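Local coordinates for putative Lipoprotein (Shewanella oneidensis, PDB 3U24), which is of unknown function but binds zinc and calcium ions, as a putative lipoprotein of the DUF885 family, which is placed in a metallopeptidase clan, at residues A31-L36 with S430-G435; A69-Q74 with S102-D107; A76-F81 with H95-L100. All blocks are in the same frame, centred on the assembly; numbering follows the deposited sequence.

Interaction 1 of 3, residues A31-L36 with S430-G435; sequences AFIDDL and SLFGNG. With ZN (zinc ion), chain H.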
# COMPACT_ATOMS: atom_id res chain seq x y z
N ALA A 31 7.49 -19.46 17.00
CA ALA A 31 8.91 -19.25 17.33
C ALA A 31 9.59 -18.37 16.28
O ALA A 31 10.47 -17.59 16.60
CB ALA A 31 9.64 -20.57 17.46
N PHE A 32 9.18 -18.49 15.04
CA PHE A 32 9.75 -17.67 14.00
C PHE A 32 9.47 -16.17 14.25
O PHE A 32 10.35 -15.33 14.16
CB PHE A 32 9.19 -18.07 12.63
CG PHE A 32 9.56 -17.12 11.55
CD1 PHE A 32 10.80 -17.16 11.00
CD2 PHE A 32 8.69 -16.16 11.13
CE1 PHE A 32 11.18 -16.28 10.03
CE2 PHE A 32 9.04 -15.26 10.16
CZ PHE A 32 10.30 -15.32 9.61
N ILE A 33 8.22 -15.84 14.49
CA ILE A 33 7.82 -14.47 14.81
C ILE A 33 8.56 -14.00 16.06
O ILE A 33 9.13 -12.91 16.08
CB ILE A 33 6.28 -14.35 14.96
CG1 ILE A 33 5.59 -14.61 13.60
CG2 ILE A 33 5.87 -13.00 15.56
CD1 ILE A 33 6.19 -13.79 12.47
N ASP A 34 8.61 -14.82 17.10
CA ASP A 34 9.42 -14.44 18.25
C ASP A 34 10.88 -14.12 17.89
O ASP A 34 11.41 -13.11 18.36
CB ASP A 34 9.35 -15.48 19.33
CG ASP A 34 7.99 -15.50 20.03
OD1 ASP A 34 7.23 -14.51 19.89
OD2 ASP A 34 7.71 -16.51 20.73
N ASP A 35 11.49 -14.93 17.03
CA ASP A 35 12.85 -14.68 16.64
C ASP A 35 12.96 -13.46 15.77
O ASP A 35 13.95 -12.77 15.86
CB ASP A 35 13.43 -15.88 15.89
CG ASP A 35 13.62 -17.08 16.79
OD1 ASP A 35 13.62 -16.85 18.01
OD2 ASP A 35 13.76 -18.23 16.29
N LEU A 36 11.97 -13.20 14.93
CA LEU A 36 12.01 -12.03 14.08
C LEU A 36 12.00 -10.79 14.95
O LEU A 36 12.75 -9.89 14.70
CB LEU A 36 10.85 -11.99 13.08
CG LEU A 36 10.89 -10.89 12.03
CD1 LEU A 36 12.14 -10.99 11.17
CD2 LEU A 36 9.59 -10.90 11.22
N SER A 430 -1.48 -11.98 8.79
CA SER A 430 -1.80 -10.64 9.24
C SER A 430 -0.58 -9.73 9.10
O SER A 430 -0.71 -8.64 8.63
CB SER A 430 -2.32 -10.64 10.68
OG SER A 430 -3.57 -11.30 10.74
N LEU A 431 0.61 -10.23 9.42
CA LEU A 431 1.83 -9.44 9.30
C LEU A 431 2.38 -9.34 7.90
O LEU A 431 2.91 -8.30 7.51
CB LEU A 431 2.91 -10.03 10.21
CG LEU A 431 2.61 -10.07 11.71
CD1 LEU A 431 3.67 -10.89 12.47
CD2 LEU A 431 2.50 -8.67 12.28
N PHE A 432 2.31 -10.41 7.11
CA PHE A 432 3.07 -10.45 5.86
C PHE A 432 2.24 -10.83 4.69
O PHE A 432 2.76 -11.41 3.75
CB PHE A 432 4.21 -11.45 5.95
CG PHE A 432 5.07 -11.24 7.13
CD1 PHE A 432 5.74 -10.06 7.29
CD2 PHE A 432 5.18 -12.20 8.08
CE1 PHE A 432 6.51 -9.84 8.40
CE2 PHE A 432 5.96 -12.00 9.20
CZ PHE A 432 6.60 -10.81 9.38
N GLY A 433 0.98 -10.44 4.71
CA GLY A 433 0.04 -10.80 3.65
C GLY A 433 0.28 -10.04 2.37
O GLY A 433 1.02 -9.10 2.35
N ASN A 434 -0.39 -10.45 1.30
CA ASN A 434 -0.06 -9.97 -0.04
C ASN A 434 -0.93 -8.81 -0.43
O ASN A 434 -2.12 -8.95 -0.55
CB ASN A 434 -0.24 -11.14 -1.02
CG ASN A 434 0.17 -10.82 -2.42
OD1 ASN A 434 -0.68 -10.56 -3.27
ND2 ASN A 434 1.46 -10.86 -2.68
N GLY A 435 -0.31 -7.65 -0.62
CA GLY A 435 -1.00 -6.43 -1.01
C GLY A 435 -1.65 -6.54 -2.38
O GLY A 435 -2.74 -6.00 -2.61
ZN ZN H . 14.08 -18.33 19.70
O HOH W 1 11.86 -18.94 19.28
O HOH W 2 14.27 -20.55 18.45
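Ile-33 and Leu-431 reach toward each other tip to tip, with CD1 of Ile-33 lying 3.8 Å from CD1 of Leu-431. The same methyl also meets the rim of an aromatic ring: CD1 of Ile-33 is 3.7 Å from CE2 of Phe-432 and lies in the ring plane, so it touches an edge. One face of that ring is taken by its own neighbour, since CB of Leu-431 stands 3.6 Å above the ring centre. The ring's far end meets the other helix too, CZ of Phe-432 being 3.5 Å from CD2 of Leu-36. Leu-36 gets there because its CG is anti to the backbone N (chi1 -173°). The interface is small, 145 Å² in all, without a hydrogen bond across it.

The other side of helix 25-39 is polar and hydrated. There OD1 of Asp-35 binds a zinc ion at 2.3 Å, and two waters complete the ligands seen. Its OD2 accepts a hydrogen bond from Gln-74 and one from a ligand water, which leaves both carboxylate oxygens engaged. Through Ile-33 and Leu-36, helix 25-39 thus packs on the end of helix 427-432 in this mostly helical DUF885 fold.

Interaction 2 of 3, residues A69-Q74 with S102-D107; sequences AFVKAQ and SSMAWD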
# COMPACT_ATOMS: atom_id res chain seq x y z
N ALA A 69 22.47 -14.28 9.07
CA ALA A 69 22.55 -15.49 9.91
C ALA A 69 21.12 -15.92 10.34
O ALA A 69 20.84 -17.11 10.48
CB ALA A 69 23.42 -15.24 11.16
N PHE A 70 20.22 -14.97 10.54
CA PHE A 70 18.85 -15.30 10.88
C PHE A 70 18.14 -15.94 9.68
O PHE A 70 17.46 -16.93 9.86
CB PHE A 70 18.12 -14.07 11.38
CG PHE A 70 16.63 -14.21 11.50
CD1 PHE A 70 15.81 -13.89 10.43
CD2 PHE A 70 16.05 -14.58 12.70
CE1 PHE A 70 14.45 -13.98 10.53
CE2 PHE A 70 14.67 -14.62 12.81
CZ PHE A 70 13.87 -14.34 11.72
N VAL A 71 18.32 -15.38 8.48
CA VAL A 71 17.74 -15.95 7.28
C VAL A 71 18.20 -17.41 7.13
O VAL A 71 17.39 -18.32 6.99
CB VAL A 71 18.10 -15.12 6.01
CG1 VAL A 71 17.78 -15.89 4.75
CG2 VAL A 71 17.38 -13.77 6.04
N LYS A 72 19.51 -17.63 7.19
CA LYS A 72 20.06 -18.98 7.08
C LYS A 72 19.50 -19.96 8.11
O LYS A 72 19.15 -21.07 7.75
CB LYS A 72 21.60 -18.97 7.13
N ALA A 73 19.42 -19.57 9.39
CA ALA A 73 18.95 -20.50 10.41
C ALA A 73 17.44 -20.77 10.27
O ALA A 73 16.98 -21.90 10.53
CB ALA A 73 19.25 -19.99 11.84
N GLN A 74 16.65 -19.76 9.90
CA GLN A 74 15.20 -19.96 9.83
C GLN A 74 14.87 -20.74 8.58
O GLN A 74 14.01 -21.64 8.61
CB GLN A 74 14.42 -18.69 9.88
CG GLN A 74 14.64 -17.88 11.14
CD GLN A 74 14.18 -18.59 12.41
OE1 GLN A 74 13.22 -19.37 12.38
NE2 GLN A 74 14.88 -18.33 13.50
N SER A 102 13.71 -15.07 1.70
CA SER A 102 14.50 -14.89 0.50
C SER A 102 14.62 -13.42 0.15
O SER A 102 15.64 -12.96 -0.29
CB SER A 102 13.92 -15.67 -0.69
OG SER A 102 14.04 -17.05 -0.45
N SER A 103 13.56 -12.68 0.35
CA SER A 103 13.62 -11.28 -0.03
C SER A 103 14.46 -10.45 0.93
O SER A 103 15.08 -9.51 0.51
CB SER A 103 12.23 -10.71 -0.18
OG SER A 103 11.67 -10.53 1.08
N MSE A 104 14.50 -10.79 2.20
CA MSE A 104 15.45 -10.16 3.15
C MSE A 104 16.90 -10.34 2.72
O MSE A 104 17.66 -9.36 2.69
CB MSE A 104 15.26 -10.64 4.60
CG MSE A 104 13.92 -10.20 5.23
SE MSE A 104 13.44 -11.18 6.88
CE MSE A 104 14.99 -10.62 7.92
N ALA A 105 17.27 -11.57 2.40
CA ALA A 105 18.62 -11.87 1.97
C ALA A 105 18.97 -11.08 0.71
O ALA A 105 20.06 -10.49 0.61
CB ALA A 105 18.80 -13.37 1.73
N TRP A 106 18.04 -11.09 -0.23
CA TRP A 106 18.24 -10.45 -1.50
C TRP A 106 18.34 -8.95 -1.36
O TRP A 106 19.13 -8.37 -2.05
CB TRP A 106 17.11 -10.83 -2.44
CG TRP A 106 17.05 -10.04 -3.74
CD1 TRP A 106 17.69 -10.32 -4.95
CD2 TRP A 106 16.29 -8.80 -3.98
NE1 TRP A 106 17.36 -9.38 -5.89
CE2 TRP A 106 16.51 -8.46 -5.38
CE3 TRP A 106 15.42 -8.03 -3.22
CZ2 TRP A 106 15.91 -7.35 -5.97
CZ3 TRP A 106 14.81 -6.89 -3.82
CH2 TRP A 106 15.07 -6.55 -5.16
N ASP A 107 17.55 -8.33 -0.47
CA ASP A 107 17.69 -6.92 -0.17
C ASP A 107 19.10 -6.56 0.30
O ASP A 107 19.63 -5.51 -0.08
CB ASP A 107 16.70 -6.43 0.92
CG ASP A 107 15.30 -6.07 0.36
OD1 ASP A 107 15.21 -5.62 -0.80
OD2 ASP A 107 14.27 -6.22 1.09
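Phe-70 meets the selenomethionine Met-104 at the end of its chain, where CD1 of Phe-70 is 4.2 Å from CE of Met-104. The approach is oblique to the ring. The bend at chi3 (61°) turns the CE methyl of Met-104 toward this aromatic, while one face of the Phe-70 ring is occupied within its own helix by CG of Gln-74, 3.6 Å above the ring centre.

One residue on, Val-71 divides its two methyls between neighbouring residues of the partner helix. With CG1 anti to the backbone N (chi1 167°), that branch comes to 4.1 Å from CB of Ala-105; CG2 lies 4.0 Å from CB of Met-104, the two side chains sliding past each other in opposite directions. The backbones are closest here as well, CA of Val-71 being 6.8 Å from CA of Ala-105. Farther along, Gln-74 turns to helix 25-39, where its side chain also touches Phe-28.

All the contacts across the pair are apolar, and they bury 169 Å². The short helix axes approach to 9.6 Å with their directions 151° apart, the geometry of an antiparallel helical hairpin formed by helices 61-79 and 88-111.

Interaction 3 of 3, residues A76-F81 with H95-L100; sequences AKLKQF and HLIDNL. With ZN (zinc ion), chain C.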
# COMPACT_ATOMS: atom_id res chain seq x y z
N ALA A 76 16.73 -23.04 7.37
CA ALA A 76 17.07 -24.46 7.62
C ALA A 76 16.00 -25.13 8.51
O ALA A 76 15.69 -26.29 8.31
CB ALA A 76 18.48 -24.64 8.20
N LYS A 77 15.39 -24.36 9.42
CA LYS A 77 14.26 -24.85 10.20
C LYS A 77 13.02 -25.10 9.32
O LYS A 77 12.33 -26.11 9.48
CB LYS A 77 13.90 -23.87 11.31
CG LYS A 77 14.90 -23.84 12.45
CD LYS A 77 14.54 -22.73 13.45
CE LYS A 77 15.35 -22.82 14.74
NZ LYS A 77 15.04 -21.68 15.64
N LEU A 78 12.77 -24.20 8.37
CA LEU A 78 11.68 -24.38 7.43
C LEU A 78 11.81 -25.67 6.67
O LEU A 78 10.81 -26.37 6.49
CB LEU A 78 11.63 -23.29 6.36
CG LEU A 78 10.61 -22.19 6.39
CD1 LEU A 78 10.61 -21.43 5.03
CD2 LEU A 78 9.25 -22.72 6.76
N LYS A 79 13.00 -25.92 6.15
CA LYS A 79 13.24 -27.09 5.29
C LYS A 79 13.05 -28.42 6.01
O LYS A 79 12.94 -29.44 5.38
CB LYS A 79 14.65 -27.05 4.65
CG LYS A 79 14.71 -26.34 3.30
CD LYS A 79 16.17 -26.15 2.81
CE LYS A 79 16.66 -24.69 3.00
NZ LYS A 79 18.09 -24.55 3.44
N GLN A 80 13.03 -28.42 7.33
CA GLN A 80 12.65 -29.60 8.10
C GLN A 80 11.19 -30.04 7.95
O GLN A 80 10.87 -31.14 8.34
CB GLN A 80 12.93 -29.37 9.59
CG GLN A 80 14.15 -30.11 10.09
CD GLN A 80 15.12 -29.19 10.77
OE1 GLN A 80 14.89 -28.73 11.90
NE2 GLN A 80 16.22 -28.90 10.08
N PHE A 81 10.31 -29.20 7.44
CA PHE A 81 8.90 -29.57 7.36
C PHE A 81 8.59 -30.06 5.97
O PHE A 81 8.85 -29.34 5.00
CB PHE A 81 7.98 -28.38 7.69
CG PHE A 81 8.03 -28.00 9.13
CD1 PHE A 81 7.32 -28.72 10.07
CD2 PHE A 81 8.83 -26.97 9.56
CE1 PHE A 81 7.40 -28.41 11.41
CE2 PHE A 81 8.92 -26.64 10.90
CZ PHE A 81 8.19 -27.36 11.83
N HIS A 95 4.87 -20.57 2.76
CA HIS A 95 5.32 -19.84 1.61
C HIS A 95 5.57 -18.36 1.86
O HIS A 95 6.55 -17.78 1.35
CB HIS A 95 4.39 -20.09 0.42
CG HIS A 95 4.53 -21.45 -0.14
ND1 HIS A 95 3.90 -22.55 0.40
CD2 HIS A 95 5.31 -21.91 -1.18
CE1 HIS A 95 4.24 -23.63 -0.31
NE2 HIS A 95 5.09 -23.24 -1.29
N LEU A 96 4.71 -17.73 2.64
CA LEU A 96 4.92 -16.36 3.01
C LEU A 96 6.22 -16.20 3.80
O LEU A 96 6.98 -15.29 3.53
CB LEU A 96 3.74 -15.85 3.82
CG LEU A 96 2.41 -15.65 3.08
CD1 LEU A 96 1.39 -15.17 4.14
CD2 LEU A 96 2.51 -14.68 1.88
N ILE A 97 6.51 -17.11 4.73
CA ILE A 97 7.76 -17.07 5.44
C ILE A 97 8.97 -17.29 4.51
O ILE A 97 9.95 -16.52 4.56
CB ILE A 97 7.78 -18.08 6.63
CG1 ILE A 97 6.83 -17.60 7.74
CG2 ILE A 97 9.17 -18.25 7.17
CD1 ILE A 97 6.51 -18.67 8.79
N ASP A 98 8.91 -18.32 3.67
CA ASP A 98 10.01 -18.60 2.75
C ASP A 98 10.36 -17.38 1.86
O ASP A 98 11.52 -16.97 1.75
CB ASP A 98 9.63 -19.77 1.88
CG ASP A 98 10.82 -20.44 1.24
OD1 ASP A 98 11.93 -20.44 1.80
OD2 ASP A 98 10.64 -21.01 0.17
N ASN A 99 9.33 -16.82 1.24
CA ASN A 99 9.47 -15.66 0.42
C ASN A 99 9.98 -14.42 1.20
O ASN A 99 10.83 -13.70 0.70
CB ASN A 99 8.11 -15.30 -0.23
CG ASN A 99 8.26 -14.18 -1.24
OD1 ASN A 99 8.91 -14.36 -2.26
ND2 ASN A 99 7.71 -13.02 -0.95
N LEU A 100 9.45 -14.16 2.39
CA LEU A 100 9.96 -13.07 3.20
C LEU A 100 11.47 -13.27 3.47
O LEU A 100 12.27 -12.33 3.32
CB LEU A 100 9.20 -12.98 4.52
CG LEU A 100 9.71 -11.95 5.53
CD1 LEU A 100 9.36 -10.56 5.02
CD2 LEU A 100 9.09 -12.26 6.89
ZN ZN C . 5.99 -24.49 -2.53
O HOH W 3 4.78 -26.71 -2.68
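A first torsion of -105°, away from the usual staggered positions, directs the isobutyl group of Leu-78 at the 95-100 helix and brings its CD1 to the backbone of Asp-98. On the other side, Asp-98 has CG anti to its own backbone N (chi1 -161°), which lays the carboxylate beside the incoming leucine. The two side chains cross obliquely. CD1 of Leu-78 does the touching: it is 3.7 Å from both CA and CB of Asp-98 and 3.6 Å from OD1 of the same residue. The last of these is a van der Waals approach of a methyl to a carboxylate oxygen.

Ile-97 supplies the apolar side of the contact. Its CG2 stands 4.1 Å from CD1 of Leu-78, so a single leucine methyl sits against two consecutive residues of the other helix. The backbones are nearest at CA of Leu-78 and CA of Asp-98, 7.6 Å apart. These residues belong to the closing end of a helical hairpin, in which a short loop joins helix 61-79 to helix 88-111. Helix 25-39 lies against this end of the pair, Phe-28 touching Leu-78 and Phe-32 touching Ile-97.

The side chain of His-95 leaves its helix pointing away from 76-81, and its ring binds a zinc ion. NE2 binds the metal at 2.0 Å, and water 3, in the plane of the imidazole, is a second ligand at 2.5 Å from the zinc. The other ring nitrogen, ND1, donates to the carbonyl oxygen of Thr-91 one helical turn earlier, a bond that should fix the rotation of the ring and leave NE2 to face the metal. Tyr-565 meets the same imidazole with the ring planes inclined at about 45°.

Overall arrangement
Interactions 2 and 3 are two levels of one helical hairpin, helices 61-79 and 88-111, with their centres 10 Å apart. Along the chain, 76-81 with 95-100 is the inner pair and 69-74 with 102-107 the outer. Interaction 1 spans both in sequence, joining helix 25-39 to helix 427-432 across 394 residues; its centre lies 14 Å from interaction 2 and 12 Å from interaction 3. Direct touches tie it in: CZ of Phe-432 packs on CD2 of Leu-100 at 3.8 Å, and Phe-32 on Ile-97. The N-terminal helix and the hairpin thus form one bundle against which the distant 430-435 segment rests, with zinc ions bound at Asp-35 of helix 25-39 and His-95 of helix 88-111.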